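Local coordinates for short-chain dehydrogenase/reductase SDR (Burkholderia phymatum, PDB 5IG2), which binds NAD and probably acts as an oxidoreductase on CH-OH groups of its substrates, as in other short-chain dehydrogenases/reductases, at residues V189-T201 against A254-I266. Sequence-based numbering, arbitrary orientation.
Sequences VGCSLLCPAFVPT and AERRFYILTHPAI. With NAD (nicotinamide-adenine-dinucleotide), chain F.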
loop_
_atom_site.group_PDB
_atom_site.type_symbol
_atom_site.label_atom_id
_atom_site.label_comp_id
_atom_site.label_asym_id
_atom_site.label_seq_id
_atom_site.Cartn_x
_atom_site.Cartn_y
_atom_site.Cartn_z
ATOM N N VAL B 189 0.714 -29.974 -58.605
ATOM C CA VAL B 189 1.230 -28.688 -58.158
ATOM C C VAL B 189 0.195 -27.620 -58.486
ATOM O O VAL B 189 -0.310 -27.558 -59.613
ATOM C CB VAL B 189 2.587 -28.374 -58.817
ATOM C CG1 VAL B 189 3.171 -27.103 -58.257
ATOM C CG2 VAL B 189 3.565 -29.531 -58.622
ATOM N N GLY B 190 -0.130 -26.787 -57.500
ATOM C CA GLY B 190 -1.098 -25.719 -57.681
ATOM C C GLY B 190 -0.543 -24.382 -57.236
ATOM O O GLY B 190 0.637 -24.297 -56.886
ATOM N N CYS B 191 -1.359 -23.329 -57.241
ATOM C CA CYS B 191 -0.839 -22.041 -56.807
ATOM C C CYS B 191 -1.972 -21.150 -56.305
ATOM O O CYS B 191 -3.149 -21.390 -56.586
ATOM C CB CYS B 191 -0.051 -21.366 -57.933
ATOM S SG CYS B 191 -1.033 -20.870 -59.363
ATOM N N SER B 192 -1.594 -20.127 -55.535
ATOM C CA SER B 192 -2.538 -19.160 -54.993
ATOM C C SER B 192 -1.934 -17.763 -55.062
ATOM O O SER B 192 -0.715 -17.584 -55.135
ATOM C CB SER B 192 -2.924 -19.460 -53.538
ATOM O OG SER B 192 -3.543 -20.734 -53.398
ATOM N N LEU B 193 -2.813 -16.770 -54.994
ATOM C CA LEU B 193 -2.450 -15.372 -55.161
ATOM C C LEU B 193 -2.953 -14.607 -53.943
ATOM O O LEU B 193 -4.167 -14.487 -53.746
ATOM C CB LEU B 193 -3.053 -14.817 -56.456
ATOM C CG LEU B 193 -2.875 -13.319 -56.757
ATOM C CD1 LEU B 193 -1.394 -12.958 -56.906
ATOM C CD2 LEU B 193 -3.685 -12.915 -57.993
ATOM N N LEU B 194 -2.030 -14.066 -53.147
ATOM C CA LEU B 194 -2.363 -13.372 -51.904
ATOM C C LEU B 194 -2.391 -11.860 -52.132
ATOM O O LEU B 194 -1.379 -11.271 -52.535
ATOM C CB LEU B 194 -1.357 -13.737 -50.814
ATOM C CG LEU B 194 -1.486 -13.020 -49.473
ATOM C CD1 LEU B 194 -2.828 -13.339 -48.829
ATOM C CD2 LEU B 194 -0.346 -13.432 -48.561
ATOM N N CYS B 195 -3.539 -11.226 -51.844
ATOM C CA CYS B 195 -3.761 -9.800 -52.120
ATOM C C CYS B 195 -4.265 -9.054 -50.887
ATOM O O CYS B 195 -5.458 -8.717 -50.795
ATOM C CB CYS B 195 -4.753 -9.621 -53.269
ATOM S SG CYS B 195 -4.208 -10.331 -54.852
ATOM N N PRO B 196 -3.384 -8.750 -49.934
ATOM C CA PRO B 196 -3.812 -8.061 -48.714
ATOM C C PRO B 196 -3.857 -6.551 -48.880
ATOM O O PRO B 196 -3.219 -5.973 -49.761
ATOM C CB PRO B 196 -2.728 -8.440 -47.689
ATOM C CG PRO B 196 -1.859 -9.463 -48.372
ATOM C CD PRO B 196 -1.993 -9.202 -49.833
ATOM N N ALA B 197 -4.647 -5.920 -48.004
ATOM C CA ALA B 197 -4.582 -4.483 -47.789
ATOM C C ALA B 197 -3.568 -4.207 -46.680
ATOM O O ALA B 197 -2.812 -5.092 -46.268
ATOM C CB ALA B 197 -5.966 -3.923 -47.466
ATOM N N PHE B 198 -3.540 -2.981 -46.169
ATOM C CA PHE B 198 -2.462 -2.585 -45.264
ATOM C C PHE B 198 -2.473 -3.410 -43.978
ATOM O O PHE B 198 -3.518 -3.581 -43.344
ATOM C CB PHE B 198 -2.576 -1.100 -44.931
ATOM C CG PHE B 198 -2.599 -0.213 -46.134
ATOM C CD1 PHE B 198 -1.454 -0.020 -46.886
ATOM C CD2 PHE B 198 -3.767 0.434 -46.509
ATOM C CE1 PHE B 198 -1.476 0.801 -47.990
ATOM C CE2 PHE B 198 -3.792 1.250 -47.602
ATOM C CZ PHE B 198 -2.646 1.437 -48.350
ATOM N N VAL B 199 -1.298 -3.909 -43.597
ATOM C CA VAL B 199 -1.080 -4.706 -42.388
ATOM C C VAL B 199 0.191 -4.193 -41.720
ATOM O O VAL B 199 1.172 -3.923 -42.434
ATOM C CB VAL B 199 -0.939 -6.200 -42.727
ATOM C CG1 VAL B 199 -0.592 -7.004 -41.482
ATOM C CG2 VAL B 199 -2.204 -6.724 -43.372
ATOM N N PRO B 200 0.246 -4.042 -40.359
ATOM C CA PRO B 200 1.495 -3.594 -39.723
ATOM C C PRO B 200 2.665 -4.536 -39.974
ATOM O O PRO B 200 2.715 -5.640 -39.424
ATOM C CB PRO B 200 1.136 -3.540 -38.228
ATOM C CG PRO B 200 -0.335 -3.363 -38.195
ATOM C CD PRO B 200 -0.851 -4.149 -39.376
ATOM N N THR B 201 3.602 -4.110 -40.821
ATOM C CA THR B 201 4.849 -4.830 -41.089
ATOM C C THR B 201 5.954 -3.791 -41.265
ATOM O O THR B 201 5.772 -2.607 -40.964
ATOM C CB THR B 201 4.758 -5.707 -42.349
ATOM O OG1 THR B 201 4.630 -4.859 -43.495
ATOM C CG2 THR B 201 3.578 -6.670 -42.291
ATOM N N ALA B 254 -5.147 -24.840 -47.884
ATOM C CA ALA B 254 -5.758 -26.113 -47.519
ATOM C C ALA B 254 -6.838 -26.519 -48.516
ATOM O O ALA B 254 -6.950 -27.694 -48.876
ATOM C CB ALA B 254 -6.332 -26.013 -46.108
ATOM N N GLU B 255 -7.633 -25.556 -48.981
ATOM C CA GLU B 255 -8.685 -25.810 -49.954
ATOM C C GLU B 255 -8.248 -25.474 -51.376
ATOM O O GLU B 255 -9.076 -25.506 -52.298
ATOM C CB GLU B 255 -9.949 -25.033 -49.571
ATOM C CG GLU B 255 -9.732 -23.557 -49.348
ATOM C CD GLU B 255 -10.970 -22.856 -48.806
ATOM O OE1 GLU B 255 -11.658 -22.149 -49.588
ATOM O OE2 GLU B 255 -11.251 -23.018 -47.596
ATOM N N ARG B 256 -6.965 -25.157 -51.559
ATOM C CA ARG B 256 -6.377 -24.849 -52.865
ATOM C C ARG B 256 -7.143 -23.744 -53.577
ATOM O O ARG B 256 -7.326 -23.770 -54.793
ATOM C CB ARG B 256 -6.276 -26.107 -53.733
ATOM C CG ARG B 256 -5.282 -27.131 -53.171
ATOM C CD ARG B 256 -5.142 -28.327 -54.082
ATOM N NE ARG B 256 -4.200 -29.320 -53.564
ATOM C CZ ARG B 256 -4.520 -30.268 -52.681
ATOM N NH1 ARG B 256 -5.752 -30.340 -52.195
ATOM N NH2 ARG B 256 -3.608 -31.142 -52.274
ATOM N N ARG B 257 -7.585 -22.755 -52.809
ATOM C CA ARG B 257 -8.268 -21.604 -53.382
ATOM C C ARG B 257 -7.244 -20.629 -53.950
ATOM O O ARG B 257 -6.230 -20.337 -53.311
ATOM C CB ARG B 257 -9.127 -20.912 -52.324
ATOM C CG ARG B 257 -9.864 -19.694 -52.853
ATOM C CD ARG B 257 -10.881 -19.151 -51.865
ATOM N NE ARG B 257 -10.323 -18.123 -50.995
ATOM C CZ ARG B 257 -10.118 -18.278 -49.688
ATOM N NH1 ARG B 257 -10.420 -19.427 -49.090
ATOM N NH2 ARG B 257 -9.617 -17.275 -48.977
ATOM N N PHE B 258 -7.521 -20.110 -55.148
ATOM C CA PHE B 258 -6.538 -19.272 -55.834
ATOM C C PHE B 258 -6.474 -17.853 -55.261
ATOM O O PHE B 258 -5.409 -17.395 -54.834
ATOM C CB PHE B 258 -6.834 -19.224 -57.339
ATOM C CG PHE B 258 -5.866 -18.363 -58.101
ATOM C CD1 PHE B 258 -4.614 -18.849 -58.438
ATOM C CD2 PHE B 258 -6.188 -17.057 -58.440
ATOM C CE1 PHE B 258 -3.706 -18.050 -59.120
ATOM C CE2 PHE B 258 -5.279 -16.252 -59.118
ATOM C CZ PHE B 258 -4.037 -16.756 -59.454
ATOM N N TYR B 259 -7.590 -17.119 -55.284
ATOM C CA TYR B 259 -7.592 -15.728 -54.837
ATOM C C TYR B 259 -7.704 -15.661 -53.324
ATOM O O TYR B 259 -8.690 -16.140 -52.750
ATOM C CB TYR B 259 -8.750 -14.950 -55.460
ATOM C CG TYR B 259 -8.591 -14.685 -56.933
ATOM C CD1 TYR B 259 -7.684 -13.730 -57.389
ATOM C CD2 TYR B 259 -9.334 -15.396 -57.870
ATOM C CE1 TYR B 259 -7.531 -13.485 -58.740
ATOM C CE2 TYR B 259 -9.185 -15.163 -59.232
ATOM C CZ TYR B 259 -8.280 -14.208 -59.658
ATOM O OH TYR B 259 -8.137 -13.965 -60.999
ATOM N N ILE B 260 -6.736 -15.032 -52.678
ATOM C CA ILE B 260 -6.793 -14.829 -51.237
ATOM C C ILE B 260 -6.889 -13.329 -50.991
ATOM O O ILE B 260 -5.875 -12.619 -51.023
ATOM C CB ILE B 260 -5.592 -15.442 -50.522
ATOM C CG1 ILE B 260 -5.314 -16.836 -51.107
ATOM C CG2 ILE B 260 -5.886 -15.487 -49.026
ATOM C CD1 ILE B 260 -3.998 -17.452 -50.670
ATOM N N LEU B 261 -8.104 -12.839 -50.750
ATOM C CA LEU B 261 -8.355 -11.437 -50.430
ATOM C C LEU B 261 -8.640 -11.381 -48.937
ATOM O O LEU B 261 -9.777 -11.544 -48.501
ATOM C CB LEU B 261 -9.516 -10.876 -51.245
ATOM C CG LEU B 261 -9.210 -10.222 -52.592
ATOM C CD1 LEU B 261 -8.373 -11.114 -53.487
ATOM C CD2 LEU B 261 -10.513 -9.846 -53.297
ATOM N N THR B 262 -7.591 -11.157 -48.149
ATOM C CA THR B 262 -7.735 -11.113 -46.702
ATOM C C THR B 262 -8.545 -9.916 -46.224
ATOM O O THR B 262 -9.070 -9.949 -45.108
ATOM C CB THR B 262 -6.357 -11.083 -46.050
ATOM O OG1 THR B 262 -5.640 -9.943 -46.542
ATOM C CG2 THR B 262 -5.586 -12.343 -46.399
ATOM N N HIS B 263 -8.637 -8.852 -47.024
ATOM C CA HIS B 263 -9.358 -7.631 -46.667
ATOM C C HIS B 263 -10.471 -7.412 -47.689
ATOM O O HIS B 263 -10.339 -6.577 -48.601
ATOM C CB HIS B 263 -8.416 -6.428 -46.636
ATOM C CG HIS B 263 -7.324 -6.519 -45.617
ATOM N ND1 HIS B 263 -6.238 -7.356 -45.759
ATOM C CD2 HIS B 263 -7.130 -5.846 -44.456
ATOM C CE1 HIS B 263 -5.431 -7.207 -44.723
ATOM N NE2 HIS B 263 -5.949 -6.295 -43.918
ATOM N N PRO B 264 -11.587 -8.136 -47.573
ATOM C CA PRO B 264 -12.632 -8.042 -48.605
ATOM C C PRO B 264 -13.314 -6.686 -48.660
ATOM O O PRO B 264 -14.015 -6.402 -49.640
ATOM C CB PRO B 264 -13.617 -9.149 -48.208
ATOM C CG PRO B 264 -13.434 -9.284 -46.735
ATOM C CD PRO B 264 -11.963 -9.061 -46.492
ATOM N N ALA B 265 -13.123 -5.831 -47.658
ATOM C CA ALA B 265 -13.648 -4.478 -47.760
ATOM C C ALA B 265 -13.110 -3.744 -48.986
ATOM O O ALA B 265 -13.721 -2.762 -49.422
ATOM C CB ALA B 265 -13.327 -3.694 -46.487
ATOM N N ILE B 266 -11.981 -4.192 -49.546
ATOM C CA ILE B 266 -11.419 -3.569 -50.744
ATOM C C ILE B 266 -12.307 -3.741 -51.971
ATOM O O ILE B 266 -12.109 -3.056 -52.979
ATOM C CB ILE B 266 -10.016 -4.147 -51.041
ATOM C CG1 ILE B 266 -9.189 -3.181 -51.891
ATOM C CG2 ILE B 266 -10.112 -5.506 -51.744
ATOM C CD1 ILE B 266 -8.769 -1.912 -51.145
HETATM P PA NAD F . 8.302 -6.572 -44.415
HETATM O O1A NAD F . 9.234 -5.452 -44.663
HETATM O O2A NAD F . 7.900 -6.724 -42.939
HETATM O O5B NAD F . 8.838 -7.975 -44.944
HETATM C C5B NAD F . 9.392 -8.103 -46.267
HETATM C C4B NAD F . 10.732 -8.768 -46.119
HETATM O O4B NAD F . 11.320 -8.953 -47.426
HETATM C C3B NAD F . 11.765 -8.000 -45.275
HETATM O O3B NAD F . 12.260 -8.798 -44.205
HETATM C C2B NAD F . 12.885 -7.675 -46.277
HETATM O O2B NAD F . 14.178 -7.723 -45.686
HETATM C C1B NAD F . 12.716 -8.803 -47.285
HETATM N N9A NAD F . 13.299 -8.532 -48.593
HETATM C C8A NAD F . 13.287 -7.348 -49.283
HETATM N N7A NAD F . 13.996 -7.366 -50.386
HETATM C C5A NAD F . 14.506 -8.655 -50.428
HETATM C C6A NAD F . 15.350 -9.311 -51.343
HETATM N N6A NAD F . 15.923 -8.707 -52.387
HETATM N N1A NAD F . 15.633 -10.612 -51.114
HETATM C C2A NAD F . 15.116 -11.203 -50.029
HETATM N N3A NAD F . 14.331 -10.679 -49.081
HETATM C C4A NAD F . 14.067 -9.391 -49.339
HETATM O O3 NAD F . 6.987 -6.374 -45.284
HETATM P PN NAD F . 5.737 -7.330 -45.569
HETATM O O1N NAD F . 5.774 -8.502 -44.658
HETATM O O2N NAD F . 4.537 -6.464 -45.580
HETATM O O5D NAD F . 6.082 -7.764 -47.061
HETATM C C5D NAD F . 5.752 -9.080 -47.558
HETATM C C4D NAD F . 5.000 -8.917 -48.856
HETATM O O4D NAD F . 3.664 -8.417 -48.604
HETATM C C3D NAD F . 5.632 -7.956 -49.871
HETATM O O3D NAD F . 5.586 -8.539 -51.168
HETATM C C2D NAD F . 4.702 -6.742 -49.817
HETATM O O2D NAD F . 4.729 -6.030 -51.048
HETATM C C1D NAD F . 3.378 -7.451 -49.575
HETATM N N1N NAD F . 2.209 -6.583 -49.069
HETATM C C2N NAD F . 2.339 -5.941 -47.893
HETATM C C3N NAD F . 1.290 -5.189 -47.395
HETATM C C7N NAD F . 1.296 -4.575 -46.030
HETATM O O7N NAD F . 0.499 -3.659 -45.775
HETATM N N7N NAD F . 2.235 -4.956 -45.180
HETATM C C4N NAD F . 0.111 -5.126 -48.128
HETATM C C5N NAD F . 0.000 -5.812 -49.325
HETATM C C6N NAD F . 1.070 -6.536 -49.788
HETATM O O HOH W 1 -5.597 -22.579 -56.890
HETATM O O HOH W 2 -8.002 -8.220 -49.762
HETATM O O HOH W 3 -4.808 -5.044 -41.663
#
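Leu193 and Leu194 pair in parallel with Tyr259 and Ile260. Leu193 N donates to Phe258 O at 2.7 Å, and Leu193 O accepts from Ile260 N. Cys195 N then reaches Ile260 O at 2.8 Å in a nearly straight bond (N-H...O 166°). On the face of Leu193 and Tyr259, Leu193 CB sits over one face of the Phe258 ring, 4.1 Å from the centroid. Cys191 SG meets the same ring at its edge, in plane, 3.9 Å from Phe258 CE1. Phe258 CG is anti to the backbone N (chi1 179°), which carries the ring across to 189-194, where it meets Cys191 and Leu193. On the face of Leu194 and Ile260, Leu194 CD1 touches both Ile260 CG2 and Thr262 CG2. Ser192 OG donates to Arg257 O at 2.7 Å from above the carbonyl plane.

Beyond the strands, His263 takes over. Ala197 CB lies over one face of its ring, offset toward the rim, while Val199 CG2 touches the edge at His263 CE1 (3.5 Å). Thr262 OG1 shares a hydrogen bond with His263 ND1, which helps fix the ring's rotation. One water joins His263 NE2 to Phe198 O, and another joins Cys195 O to His263 N. This packing backs the loop that holds the nicotinamide: Val199 N donates to NAD O7N at 2.8 Å, and Val199 O accepts from NAD N7N.

Just before the outer strand, Phe258 N donates to Asn282 OD1 of a second subunit. Strand 259-260 is the last of the parallel Rossmann-type sheet within this chain, and 144-149 flanks 189-194 across from it. Helix 162-185 packs on Leu193 and Phe258. Helix 242-254 covers Leu194 and Ile260.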